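Anti-sigma-I factor RsgI3 (Clostridium thermocellum, PDB 6QE7) probably holds the sigma factor SigI3 inactive until its extracellular tandem PA14 domains, which bind pectin and related plant polysaccharides, sense their substrate. Local coordinates at residues S155-G160 against S195-G200; Y210-V215 against L271-Q276; R221-N226 against K257-N262. All blocks are in the same frame, centred on the assembly; numbering follows the deposited sequence.

Interaction 1: residues S155-G160 against S195-G200; sequences SAEYYG and SVRWVG
Arg197 reaches across to Glu157 and Tyr159 from the middle of an antiparallel strand pair in the second PA14 domain, and its side chain can be followed atom by atom. CB, CG and CD run alongside the glutamate, with CD 3.4 Å from Glu157 OE1. CG stands anti to the backbone N (chi1 174°), and a bend at chi3 turns the guanidinium back over the neighbouring strand. There NH1 serves two acceptors: a salt bridge of 2.9 Å to Glu157 OE1, close to the guanidinium plane but from above the carboxylate plane, and a more bent bond of 3.0 Å to Tyr159 OH. NE turns to a second carboxylate, that of Glu259, so two acids probably share the charge of this arginine.

On the opposite face the contacts are mostly aromatic and aliphatic. Val196 CG1 sits over the centre of the Tyr158 ring, 3.7 Å from its centroid, a CH-pi contact, while Ala156 CB touches Trp198 CD1 at 3.6 Å. Trp198 NE1 is bound by Asp173. Between the two faces, paired N-H and C=O groups of Glu157 and Arg197 make a hydrogen-bonded pair. Strand 154-159 is thereby held between strands 167-173 and 193-202, and strand 254-263 follows on the far side of 193-202; Tyr158 and Trp198 both meet Phe178 of strand 177-179.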
loop_
_atom_site.group_PDB
_atom_site.type_symbol
_atom_site.label_atom_id
_atom_site.label_comp_id
_atom_site.label_asym_id
_atom_site.label_seq_id
_atom_site.Cartn_x
_atom_site.Cartn_y
_atom_site.Cartn_z
ATOM N N SER A 155 11.175 -9.002 -4.603
ATOM C CA SER A 155 12.563 -8.780 -5.105
ATOM C C SER A 155 13.515 -9.683 -4.356
ATOM O O SER A 155 13.667 -9.481 -3.153
ATOM C CB SER A 155 13.010 -7.373 -4.974
ATOM O OG SER A 155 12.016 -6.577 -5.551
ATOM N N ALA A 156 14.154 -10.592 -5.103
ATOM C CA ALA A 156 15.061 -11.636 -4.606
ATOM C C ALA A 156 16.463 -11.231 -5.026
ATOM O O ALA A 156 16.657 -10.849 -6.200
ATOM C CB ALA A 156 14.670 -12.977 -5.167
ATOM N N GLU A 157 17.355 -11.215 -4.053
ATOM C CA GLU A 157 18.807 -11.231 -4.292
ATOM C C GLU A 157 19.326 -12.643 -4.009
ATOM O O GLU A 157 19.162 -13.141 -2.848
ATOM C CB GLU A 157 19.444 -10.140 -3.462
ATOM C CG GLU A 157 18.697 -8.808 -3.494
ATOM C CD GLU A 157 19.121 -7.908 -2.327
ATOM O OE1 GLU A 157 18.681 -8.149 -1.197
ATOM O OE2 GLU A 157 19.987 -7.038 -2.530
ATOM N N TYR A 158 19.996 -13.242 -5.004
ATOM C CA TYR A 158 20.661 -14.572 -4.868
ATOM C C TYR A 158 22.157 -14.399 -4.637
ATOM O O TYR A 158 22.802 -13.670 -5.373
ATOM C CB TYR A 158 20.382 -15.434 -6.084
ATOM C CG TYR A 158 18.967 -15.895 -6.087
ATOM C CD1 TYR A 158 17.930 -15.024 -6.316
ATOM C CD2 TYR A 158 18.658 -17.202 -5.834
ATOM C CE1 TYR A 158 16.618 -15.473 -6.363
ATOM C CE2 TYR A 158 17.352 -17.655 -5.818
ATOM C CZ TYR A 158 16.311 -16.776 -6.040
ATOM O OH TYR A 158 15.007 -17.218 -5.979
ATOM N N TYR A 159 22.678 -15.067 -3.614
ATOM C CA TYR A 159 24.100 -14.983 -3.229
ATOM C C TYR A 159 24.818 -16.304 -3.466
ATOM O O TYR A 159 24.223 -17.383 -3.253
ATOM C CB TYR A 159 24.232 -14.539 -1.773
ATOM C CG TYR A 159 23.742 -13.142 -1.556
ATOM C CD1 TYR A 159 22.397 -12.917 -1.322
ATOM C CD2 TYR A 159 24.581 -12.056 -1.683
ATOM C CE1 TYR A 159 21.913 -11.637 -1.114
ATOM C CE2 TYR A 159 24.123 -10.771 -1.436
ATOM C CZ TYR A 159 22.769 -10.574 -1.191
ATOM O OH TYR A 159 22.228 -9.367 -0.972
ATOM N N GLY A 160 26.116 -16.196 -3.788
ATOM C CA GLY A 160 27.024 -17.342 -4.014
ATOM C C GLY A 160 27.772 -17.758 -2.766
ATOM O O GLY A 160 28.809 -18.408 -2.885
ATOM N N SER A 195 22.591 -18.505 -0.635
ATOM C CA SER A 195 21.615 -17.850 0.273
ATOM C C SER A 195 20.771 -16.890 -0.575
ATOM O O SER A 195 21.203 -16.532 -1.729
ATOM C CB SER A 195 22.419 -17.193 1.435
ATOM O OG SER A 195 23.390 -16.281 0.905
ATOM N N VAL A 196 19.614 -16.478 -0.061
ATOM C CA VAL A 196 18.643 -15.626 -0.807
ATOM C C VAL A 196 18.030 -14.627 0.175
ATOM O O VAL A 196 17.819 -15.010 1.319
ATOM C CB VAL A 196 17.523 -16.468 -1.447
ATOM C CG1 VAL A 196 16.787 -15.704 -2.526
ATOM C CG2 VAL A 196 18.069 -17.777 -1.993
ATOM N N ARG A 197 17.796 -13.404 -0.287
ATOM C CA ARG A 197 16.994 -12.376 0.430
ATOM C C ARG A 197 15.838 -11.948 -0.487
ATOM O O ARG A 197 16.099 -11.585 -1.603
ATOM C CB ARG A 197 17.791 -11.134 0.821
ATOM C CG ARG A 197 16.887 -10.067 1.423
ATOM C CD ARG A 197 17.587 -8.829 1.928
ATOM N NE ARG A 197 18.705 -9.146 2.815
ATOM C CZ ARG A 197 19.969 -9.093 2.430
ATOM N NH1 ARG A 197 20.283 -8.753 1.193
ATOM N NH2 ARG A 197 20.912 -9.344 3.297
ATOM N N TRP A 198 14.609 -12.138 -0.027
ATOM C CA TRP A 198 13.350 -11.609 -0.581
ATOM C C TRP A 198 12.949 -10.406 0.263
ATOM O O TRP A 198 12.911 -10.520 1.492
ATOM C CB TRP A 198 12.263 -12.668 -0.533
ATOM C CG TRP A 198 12.519 -13.869 -1.403
ATOM C CD1 TRP A 198 12.191 -14.006 -2.728
ATOM C CD2 TRP A 198 13.051 -15.143 -0.986
ATOM N NE1 TRP A 198 12.558 -15.254 -3.176
ATOM C CE2 TRP A 198 13.082 -15.972 -2.126
ATOM C CE3 TRP A 198 13.558 -15.644 0.217
ATOM C CZ2 TRP A 198 13.585 -17.276 -2.078
ATOM C CZ3 TRP A 198 14.079 -16.915 0.257
ATOM C CH2 TRP A 198 14.049 -17.733 -0.861
ATOM N N VAL A 199 12.726 -9.288 -0.403
ATOM C CA VAL A 199 12.168 -8.060 0.209
ATOM C C VAL A 199 10.936 -7.644 -0.572
ATOM O O VAL A 199 10.973 -7.743 -1.807
ATOM C CB VAL A 199 13.219 -6.940 0.192
ATOM C CG1 VAL A 199 12.629 -5.637 0.787
ATOM C CG2 VAL A 199 14.422 -7.375 0.992
ATOM N N GLY A 200 9.975 -7.047 0.133
ATOM C CA GLY A 200 8.872 -6.324 -0.476
ATOM C C GLY A 200 7.787 -5.998 0.524
ATOM O O GLY A 200 8.102 -5.553 1.624
#

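Interaction 2: residues Y210-V215 against L271-Q276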
loop_
_atom_site.group_PDB
_atom_site.type_symbol
_atom_site.label_atom_id
_atom_site.label_comp_id
_atom_site.label_asym_id
_atom_site.label_seq_id
_atom_site.Cartn_x
_atom_site.Cartn_y
_atom_site.Cartn_z
ATOM N N TYR A 210 -1.945 -13.231 12.497
ATOM C CA TYR A 210 -1.484 -14.190 11.484
ATOM C C TYR A 210 -0.386 -15.026 12.104
ATOM O O TYR A 210 0.358 -14.540 13.029
ATOM C CB TYR A 210 -1.059 -13.459 10.198
ATOM C CG TYR A 210 -2.191 -13.243 9.238
ATOM C CD1 TYR A 210 -3.200 -12.310 9.485
ATOM C CD2 TYR A 210 -2.301 -14.016 8.118
ATOM C CE1 TYR A 210 -4.296 -12.187 8.644
ATOM C CE2 TYR A 210 -3.354 -13.863 7.246
ATOM C CZ TYR A 210 -4.367 -12.956 7.509
ATOM O OH TYR A 210 -5.404 -12.840 6.610
ATOM N N THR A 211 -0.172 -16.168 11.489
ATOM C CA THR A 211 0.977 -17.053 11.752
ATOM C C THR A 211 1.657 -17.288 10.422
ATOM O O THR A 211 0.976 -17.712 9.466
ATOM C CB THR A 211 0.583 -18.396 12.374
ATOM O OG1 THR A 211 -0.150 -18.131 13.555
ATOM C CG2 THR A 211 1.771 -19.261 12.753
ATOM N N PHE A 212 2.931 -16.959 10.353
ATOM C CA PHE A 212 3.754 -17.310 9.169
ATOM C C PHE A 212 4.498 -18.577 9.540
ATOM O O PHE A 212 4.815 -18.778 10.715
ATOM C CB PHE A 212 4.659 -16.162 8.718
ATOM C CG PHE A 212 3.858 -14.999 8.199
ATOM C CD1 PHE A 212 3.278 -14.109 9.087
ATOM C CD2 PHE A 212 3.612 -14.849 6.851
ATOM C CE1 PHE A 212 2.441 -13.097 8.631
ATOM C CE2 PHE A 212 2.815 -13.815 6.400
ATOM C CZ PHE A 212 2.227 -12.943 7.296
ATOM N N HIS A 213 4.668 -19.433 8.549
ATOM C CA HIS A 213 5.253 -20.781 8.676
ATOM C C HIS A 213 6.335 -20.876 7.616
ATOM O O HIS A 213 6.084 -20.372 6.501
ATOM C CB HIS A 213 4.217 -21.854 8.449
ATOM C CG HIS A 213 2.946 -21.709 9.190
ATOM N ND1 HIS A 213 2.672 -22.441 10.327
ATOM C CD2 HIS A 213 1.821 -20.990 8.897
ATOM C CE1 HIS A 213 1.444 -22.159 10.735
ATOM N NE2 HIS A 213 0.893 -21.286 9.839
ATOM N N THR A 214 7.531 -21.345 7.997
ATOM C CA THR A 214 8.576 -21.746 7.024
ATOM C C THR A 214 8.775 -23.252 7.137
ATOM O O THR A 214 8.734 -23.836 8.237
ATOM C CB THR A 214 9.875 -20.955 7.144
ATOM O OG1 THR A 214 10.298 -21.230 8.463
ATOM C CG2 THR A 214 9.728 -19.469 6.894
ATOM N N VAL A 215 8.902 -23.828 5.974
ATOM C CA VAL A 215 9.381 -25.200 5.708
ATOM C C VAL A 215 10.662 -25.026 4.896
ATOM O O VAL A 215 10.604 -24.461 3.779
ATOM C CB VAL A 215 8.360 -26.100 4.982
ATOM C CG1 VAL A 215 8.929 -27.527 4.745
ATOM C CG2 VAL A 215 7.100 -26.201 5.756
ATOM N N LEU A 271 7.158 -20.370 2.129
ATOM C CA LEU A 271 6.589 -19.429 3.155
ATOM C C LEU A 271 5.084 -19.597 3.080
ATOM O O LEU A 271 4.523 -19.492 1.957
ATOM C CB LEU A 271 7.032 -17.971 2.919
ATOM C CG LEU A 271 6.444 -16.919 3.866
ATOM C CD1 LEU A 271 7.046 -17.044 5.264
ATOM C CD2 LEU A 271 6.635 -15.536 3.328
ATOM N N LEU A 272 4.505 -20.032 4.190
ATOM C CA LEU A 272 3.057 -20.239 4.320
ATOM C C LEU A 272 2.509 -19.220 5.306
ATOM O O LEU A 272 3.265 -18.798 6.173
ATOM C CB LEU A 272 2.841 -21.655 4.845
ATOM C CG LEU A 272 3.493 -22.707 3.941
ATOM C CD1 LEU A 272 4.745 -23.288 4.590
ATOM C CD2 LEU A 272 2.488 -23.790 3.570
ATOM N N TRP A 273 1.211 -18.992 5.251
ATOM C CA TRP A 273 0.482 -18.281 6.318
ATOM C C TRP A 273 -0.807 -19.020 6.697
ATOM O O TRP A 273 -1.371 -19.863 5.915
ATOM C CB TRP A 273 0.190 -16.815 5.936
ATOM C CG TRP A 273 -0.687 -16.605 4.726
ATOM C CD1 TRP A 273 -1.315 -17.532 3.946
ATOM C CD2 TRP A 273 -1.000 -15.338 4.130
ATOM N NE1 TRP A 273 -2.018 -16.922 2.962
ATOM C CE2 TRP A 273 -1.814 -15.586 3.024
ATOM C CE3 TRP A 273 -0.696 -14.026 4.460
ATOM C CZ2 TRP A 273 -2.336 -14.574 2.243
ATOM C CZ3 TRP A 273 -1.180 -13.017 3.665
ATOM C CH2 TRP A 273 -1.972 -13.291 2.569
ATOM N N SER A 274 -1.284 -18.634 7.861
ATOM C CA SER A 274 -2.547 -19.139 8.409
ATOM C C SER A 274 -3.103 -18.095 9.357
ATOM O O SER A 274 -2.301 -17.285 9.949
ATOM C CB SER A 274 -2.298 -20.489 9.091
ATOM O OG SER A 274 -1.598 -20.338 10.335
ATOM N N SER A 275 -4.389 -18.191 9.635
ATOM C CA SER A 275 -5.026 -17.344 10.667
ATOM C C SER A 275 -6.388 -17.931 10.959
ATOM O O SER A 275 -6.713 -18.906 10.303
ATOM C CB SER A 275 -5.091 -15.912 10.261
ATOM O OG SER A 275 -6.114 -15.679 9.313
ATOM N N GLN A 276 -7.144 -17.351 11.887
ATOM C CA GLN A 276 -8.420 -18.001 12.239
ATOM C C GLN A 276 -9.282 -18.148 10.973
ATOM O O GLN A 276 -9.959 -19.129 10.857
ATOM C CB GLN A 276 -9.255 -17.212 13.232
ATOM C CG GLN A 276 -10.664 -17.768 13.170
ATOM C CD GLN A 276 -11.458 -17.460 14.393
ATOM O OE1 GLN A 276 -11.040 -16.656 15.235
ATOM N NE2 GLN A 276 -12.615 -18.103 14.451
HETATM O O HOH W 1 -2.610 -17.199 13.392
#
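His213 NE2 and Ser274 OG form the shortest polar bond between these strands, 2.7 Å and nearly straight, with the hydroxyl at the edge of the imidazole, near its plane. Ser274 OG lies between its own backbone N and carbonyl carbon (chi1 73°), a rotation that brings it to the histidine. Thr211 CG2 covers one face of the imidazole, while Thr211 OG1 holds a water at 2.6 Å that also donates weakly to Ser274 O. Backbone bonds in both directions join Thr211 to Ser274 and His213 to Leu272, the regular ladder of an antiparallel sheet.

On the other face Phe212 and Trp273 lie side by side, Phe212 CE2 being 4.0 Å from Trp273 CB. Tyr210 CE2 approaches Trp273 CE3 at 3.9 Å, the two ring planes inclined at 48°. Next along the chain, Ser275 CB sits over the centre of the Tyr210 ring, 3.8 Å from its centroid, a CH-pi contact.

The two faces thus differ in character: Phe212 and Trp273 pack on Ile202 of the facing sheet, as expected in a beta sandwich, whereas the His213-Ser274 pair lies on the outer, partly exposed side, beside the apolar Leu272. Since either partner could donate in the histidine-serine bond, the contact is compatible with more than one protonation state of the imidazole.

Interaction 3: residues R221-N226 against K257-N262; sequences RVWINN and KVEYCN
Strands 221-224 and 257-262 run almost exactly antiparallel, 178° between their directions, and two hydrogen-bonded pairs, Arg221 with Glu259 and Trp223 with Lys257, flank the non-hydrogen-bonded pair Val222 with Val258. The main side-chain event is Lys257 folding over the Trp223 indole. Its CG leaves anti to the backbone N, and a bend at chi3 (59°) carries CE across one face of the ring, 3.8 Å from the centroid of the six-membered ring. NZ continues above the same ring at 4.5 Å from that centroid, almost on its normal, so a CH-pi and a cation-pi contact share one aromatic face.

Glu259 meets the indole differently: OE1 comes to the ring edge, near its plane, 3.3 Å from Trp223 CH2, with the carboxylate turned 80° to the ring. Its other oxygen, OE2, pairs with Arg197, and Arg221 directs NE to Asp231. On the reverse face the valines lie side by side, Val222 CG2 and Val258 CG2 4.1 Å apart.

Within the seven-stranded sheet of this PA14 domain, strand 219-224 is bordered by 227-232 and 254-263, and the latter leads on to 193-202. Val258 packs against Trp198 of that next strand, while Val222 touches Ile230 in the opposite direction.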
loop_
_atom_site.group_PDB
_atom_site.type_symbol
_atom_site.label_atom_id
_atom_site.label_comp_id
_atom_site.label_asym_id
_atom_site.label_seq_id
_atom_site.Cartn_x
_atom_site.Cartn_y
_atom_site.Cartn_z
ATOM N N ARG A 221 15.348 -16.698 8.179
ATOM C CA ARG A 221 14.814 -15.581 8.997
ATOM C C ARG A 221 13.635 -14.942 8.254
ATOM O O ARG A 221 13.723 -14.807 7.001
ATOM C CB ARG A 221 15.910 -14.545 9.254
ATOM C CG ARG A 221 17.024 -15.031 10.160
ATOM C CD ARG A 221 17.971 -13.876 10.412
ATOM N NE ARG A 221 18.723 -14.213 11.613
ATOM C CZ ARG A 221 20.035 -14.377 11.650
ATOM N NH1 ARG A 221 20.768 -14.233 10.556
ATOM N NH2 ARG A 221 20.617 -14.669 12.799
ATOM N N VAL A 222 12.606 -14.539 9.016
ATOM C CA VAL A 222 11.402 -13.803 8.505
ATOM C C VAL A 222 11.116 -12.585 9.386
ATOM O O VAL A 222 10.972 -12.716 10.604
ATOM C CB VAL A 222 10.160 -14.659 8.410
ATOM C CG1 VAL A 222 8.998 -13.826 7.862
ATOM C CG2 VAL A 222 10.398 -15.938 7.568
ATOM N N TRP A 223 11.113 -11.441 8.742
ATOM C CA TRP A 223 10.573 -10.181 9.276
ATOM C C TRP A 223 9.250 -9.822 8.567
ATOM O O TRP A 223 9.185 -9.912 7.321
ATOM C CB TRP A 223 11.553 -9.079 8.975
ATOM C CG TRP A 223 12.851 -9.148 9.705
ATOM C CD1 TRP A 223 13.231 -8.452 10.815
ATOM C CD2 TRP A 223 13.988 -9.892 9.271
ATOM N NE1 TRP A 223 14.540 -8.715 11.098
ATOM C CE2 TRP A 223 15.046 -9.578 10.158
ATOM C CE3 TRP A 223 14.224 -10.723 8.196
ATOM C CZ2 TRP A 223 16.323 -10.120 10.013
ATOM C CZ3 TRP A 223 15.484 -11.299 8.067
ATOM C CH2 TRP A 223 16.518 -10.968 8.942
ATOM N N ILE A 224 8.243 -9.452 9.349
ATOM C CA ILE A 224 6.953 -8.853 8.912
ATOM C C ILE A 224 6.798 -7.545 9.676
ATOM O O ILE A 224 7.014 -7.538 10.905
ATOM C CB ILE A 224 5.753 -9.788 9.135
ATOM C CG1 ILE A 224 5.975 -11.156 8.480
ATOM C CG2 ILE A 224 4.465 -9.155 8.584
ATOM C CD1 ILE A 224 5.663 -11.162 6.980
ATOM N N ASN A 225 6.491 -6.495 8.971
ATOM C CA ASN A 225 6.322 -5.154 9.594
ATOM C C ASN A 225 7.619 -4.775 10.319
ATOM O O ASN A 225 7.529 -4.230 11.414
ATOM C CB ASN A 225 5.121 -5.158 10.539
ATOM C CG ASN A 225 4.718 -3.749 10.949
ATOM O OD1 ASN A 225 4.826 -2.788 10.179
ATOM N ND2 ASN A 225 4.227 -3.646 12.170
ATOM N N ASN A 226 8.784 -5.222 9.822
ATOM C CA ASN A 226 10.124 -4.975 10.436
ATOM C C ASN A 226 10.224 -5.622 11.811
ATOM O O ASN A 226 10.990 -5.122 12.615
ATOM C CB ASN A 226 10.406 -3.478 10.536
ATOM C CG ASN A 226 10.155 -2.878 9.170
ATOM O OD1 ASN A 226 10.852 -3.228 8.231
ATOM N ND2 ASN A 226 9.090 -2.115 9.009
ATOM N N LYS A 257 10.587 -9.187 4.784
ATOM C CA LYS A 257 11.950 -9.673 4.454
ATOM C C LYS A 257 12.006 -11.136 4.856
ATOM O O LYS A 257 11.516 -11.505 5.975
ATOM C CB LYS A 257 13.024 -8.794 5.089
ATOM C CG LYS A 257 14.455 -9.189 4.694
ATOM C CD LYS A 257 15.515 -8.099 5.005
ATOM C CE LYS A 257 15.548 -7.762 6.477
ATOM N NZ LYS A 257 16.666 -6.836 6.817
ATOM N N VAL A 258 12.501 -11.952 3.928
ATOM C CA VAL A 258 12.780 -13.382 4.139
ATOM C C VAL A 258 14.230 -13.620 3.683
ATOM O O VAL A 258 14.623 -13.192 2.546
ATOM C CB VAL A 258 11.777 -14.318 3.418
ATOM C CG1 VAL A 258 12.094 -15.808 3.634
ATOM C CG2 VAL A 258 10.367 -14.094 3.898
ATOM N N GLU A 259 14.986 -14.300 4.545
ATOM C CA GLU A 259 16.392 -14.737 4.279
ATOM C C GLU A 259 16.468 -16.276 4.438
ATOM O O GLU A 259 15.881 -16.865 5.385
ATOM C CB GLU A 259 17.403 -13.964 5.138
ATOM C CG GLU A 259 17.630 -12.501 4.759
ATOM C CD GLU A 259 18.505 -11.631 5.676
ATOM O OE1 GLU A 259 18.828 -12.063 6.801
ATOM O OE2 GLU A 259 18.782 -10.489 5.293
ATOM N N TYR A 260 17.177 -16.901 3.507
ATOM C CA TYR A 260 17.368 -18.368 3.409
ATOM C C TYR A 260 18.860 -18.639 3.182
ATOM O O TYR A 260 19.486 -18.026 2.323
ATOM C CB TYR A 260 16.589 -18.968 2.230
ATOM C CG TYR A 260 16.821 -20.444 2.037
ATOM C CD1 TYR A 260 16.461 -21.320 3.042
ATOM C CD2 TYR A 260 17.429 -20.983 0.921
ATOM C CE1 TYR A 260 16.661 -22.679 2.934
ATOM C CE2 TYR A 260 17.714 -22.346 0.829
ATOM C CZ TYR A 260 17.313 -23.208 1.831
ATOM O OH TYR A 260 17.506 -24.575 1.814
ATOM N N CYS A 261 19.399 -19.608 3.885
ATOM C CA CYS A 261 20.738 -20.118 3.566
ATOM C C CYS A 261 20.664 -21.651 3.477
ATOM O O CYS A 261 19.992 -22.318 4.210
ATOM C CB CYS A 261 21.772 -19.541 4.512
ATOM S SG CYS A 261 21.639 -20.112 6.224
ATOM N N ASN A 262 21.275 -22.139 2.448
ATOM C CA ASN A 262 21.568 -23.555 2.215
ATOM C C ASN A 262 22.963 -23.896 2.746
ATOM O O ASN A 262 23.916 -23.130 2.487
ATOM C CB ASN A 262 21.560 -23.775 0.710
ATOM C CG ASN A 262 21.219 -25.205 0.480
ATOM O OD1 ASN A 262 20.165 -25.606 0.983
ATOM N ND2 ASN A 262 22.126 -25.941 -0.165
#

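Followed from the N terminus, the chain first closes interaction 1, bringing 195-200 back beside 155-160 before either other contact opens. Strand 193-202 then leads to strand 208-216, where interaction 2 begins, to be completed only when 271-276 returns. Interaction 3 lies wholly within that excursion, so the two nest and none cross. Interactions 1 and 3 belong to one sheet, joined by the neighbouring strands 193-202 and 254-263 through a probable Trp198 N to Val258 O hydrogen bond and the Arg197-Glu259 salt bridge. Interaction 2 lies in the other sheet; its Thr214, Phe212 and Leu271 pack on Val222, Ile224 and Val258, tying the two layers of the second PA14 domain together.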